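Local coordinates for protein DNMT2 (Spodoptera frugiperda, PDB 4H0N) that probably methylates cytosine 38 in the anticodon loop of tRNA(Asp), and probably also cytosines in DNA, with S-adenosylmethionine as methyl donor, at residues A[258-263]-A[275-280]. The protein carries 3 engineered substitutions. Residues are numbered along the deposited sequence; the frame is centred on the assembly and turned at random.
Sequences KCYAAA and ELFKEL. Engineered in segment 258-263: Ala261 (natural residue Glu), Ala262 (natural residue Glu).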
# COMPACT_ATOMS: atom_id res chain seq x y z
N LYS A 258 -3.53 -22.82 24.78
CA LYS A 258 -3.38 -23.22 26.18
C LYS A 258 -2.96 -22.02 27.01
O LYS A 258 -3.47 -21.81 28.12
CB LYS A 258 -2.34 -24.34 26.30
CG LYS A 258 -2.37 -25.08 27.63
CD LYS A 258 -1.37 -26.24 27.64
CE LYS A 258 -1.79 -27.33 28.61
NZ LYS A 258 -0.76 -28.41 28.73
N CYS A 259 -2.05 -21.22 26.47
CA CYS A 259 -1.58 -20.03 27.15
C CYS A 259 -2.72 -19.05 27.36
O CYS A 259 -2.91 -18.52 28.45
CB CYS A 259 -0.47 -19.36 26.35
SG CYS A 259 0.06 -17.76 27.01
N TYR A 260 -3.49 -18.82 26.30
CA TYR A 260 -4.65 -17.94 26.36
C TYR A 260 -5.65 -18.39 27.42
O TYR A 260 -6.26 -17.56 28.09
CB TYR A 260 -5.33 -17.85 25.00
CG TYR A 260 -4.91 -16.66 24.17
CD1 TYR A 260 -5.47 -15.40 24.39
CD2 TYR A 260 -3.97 -16.78 23.16
CE1 TYR A 260 -5.09 -14.31 23.63
CE2 TYR A 260 -3.58 -15.70 22.40
CZ TYR A 260 -4.15 -14.46 22.64
OH TYR A 260 -3.76 -13.38 21.88
N ALA A 261 -5.82 -19.70 27.56
CA ALA A 261 -6.72 -20.26 28.55
C ALA A 261 -6.17 -20.06 29.96
O ALA A 261 -6.89 -19.66 30.87
CB ALA A 261 -6.96 -21.73 28.28
N ALA A 262 -4.88 -20.36 30.13
CA ALA A 262 -4.23 -20.21 31.42
C ALA A 262 -4.18 -18.74 31.84
O ALA A 262 -4.26 -18.42 33.02
CB ALA A 262 -2.84 -20.82 31.39
N ALA A 263 -4.05 -17.86 30.85
CA ALA A 263 -4.04 -16.42 31.12
C ALA A 263 -5.44 -15.90 31.42
O ALA A 263 -5.59 -14.78 31.91
CB ALA A 263 -3.45 -15.67 29.95
N GLU A 275 3.79 -13.22 32.02
CA GLU A 275 4.79 -14.29 32.02
C GLU A 275 4.39 -15.45 31.10
O GLU A 275 5.24 -16.06 30.45
CB GLU A 275 5.07 -14.81 33.44
CG GLU A 275 3.94 -15.63 34.06
CD GLU A 275 4.44 -16.78 34.91
OE1 GLU A 275 5.55 -17.29 34.62
OE2 GLU A 275 3.74 -17.19 35.85
N LEU A 276 3.09 -15.73 31.04
CA LEU A 276 2.60 -16.78 30.17
C LEU A 276 2.75 -16.40 28.70
O LEU A 276 3.09 -17.24 27.86
CB LEU A 276 1.14 -17.11 30.49
CG LEU A 276 0.87 -17.57 31.92
CD1 LEU A 276 -0.57 -18.01 32.10
CD2 LEU A 276 1.83 -18.69 32.30
N PHE A 277 2.50 -15.14 28.38
CA PHE A 277 2.63 -14.66 27.01
C PHE A 277 4.08 -14.39 26.62
O PHE A 277 4.42 -14.39 25.44
CB PHE A 277 1.78 -13.41 26.79
CG PHE A 277 0.32 -13.69 26.68
CD1 PHE A 277 -0.20 -14.22 25.51
CD2 PHE A 277 -0.53 -13.45 27.74
CE1 PHE A 277 -1.55 -14.50 25.40
CE2 PHE A 277 -1.87 -13.73 27.64
CZ PHE A 277 -2.38 -14.25 26.47
N LYS A 278 4.92 -14.13 27.62
CA LYS A 278 6.35 -13.94 27.38
C LYS A 278 6.97 -15.20 26.78
O LYS A 278 7.90 -15.11 25.97
CB LYS A 278 7.06 -13.55 28.67
CG LYS A 278 7.61 -12.13 28.71
CD LYS A 278 9.13 -12.12 28.65
CE LYS A 278 9.71 -13.09 29.67
NZ LYS A 278 11.20 -12.99 29.79
N GLU A 279 6.46 -16.36 27.18
CA GLU A 279 7.04 -17.64 26.76
C GLU A 279 6.41 -18.21 25.49
O GLU A 279 6.64 -19.36 25.14
CB GLU A 279 6.99 -18.66 27.91
CG GLU A 279 5.60 -19.02 28.41
CD GLU A 279 5.62 -19.67 29.79
OE1 GLU A 279 6.12 -19.04 30.74
OE2 GLU A 279 5.14 -20.82 29.92
N LEU A 280 5.61 -17.38 24.81
CA LEU A 280 5.08 -17.74 23.50
C LEU A 280 6.01 -17.27 22.38
O LEU A 280 5.79 -17.61 21.22
CB LEU A 280 3.68 -17.14 23.31
CG LEU A 280 2.50 -18.00 23.78
CD1 LEU A 280 1.17 -17.38 23.36
CD2 LEU A 280 2.64 -19.42 23.23
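Phe277 reaches from helix 271-278 across to helix 253-262, where its edge meets Tyr260 and one face meets Cys259. An edge of the phenyl ring points into the face of Tyr260 in a T-shaped stack, with centroids 5.0 Å apart and planes at 81°; Phe277 CE1 sits over the centre of the tyrosine ring. Cys259 takes a broad side of the same phenylalanine: SG lies 4.0 Å from the Phe277 ring centroid, only 15° off the normal, a sulfur-aromatic contact displaced toward the rim. The thiol gets there because SG is anti to the backbone N (chi1 173°), which swings it out to the second helix. There SG also packs against Leu276 CB at 3.7 Å and, on the chain that follows the helix, Leu280 CD1 at 3.8 Å. Ala263 CB meets the phenyl ring obliquely, near CE2. Leu276 CD1 lies 3.7 Å from the CB of Ala262, an engineered residue that is Glu in the natural sequence. Phe273 and Ala217 add further cover to Phe277, and the hydroxyl of Tyr260 is hydrogen-bonded to the carbonyl oxygen of Ala217, tying the stacked ring to a neighbouring loop. This is partly buried packing of two consecutive helices joined by a short loop, about 33 Å from the centre of the chain, probably in the small target-recognition domain of C5-methyltransferases, apart from the Rossmann-like, cofactor-binding catalytic domain.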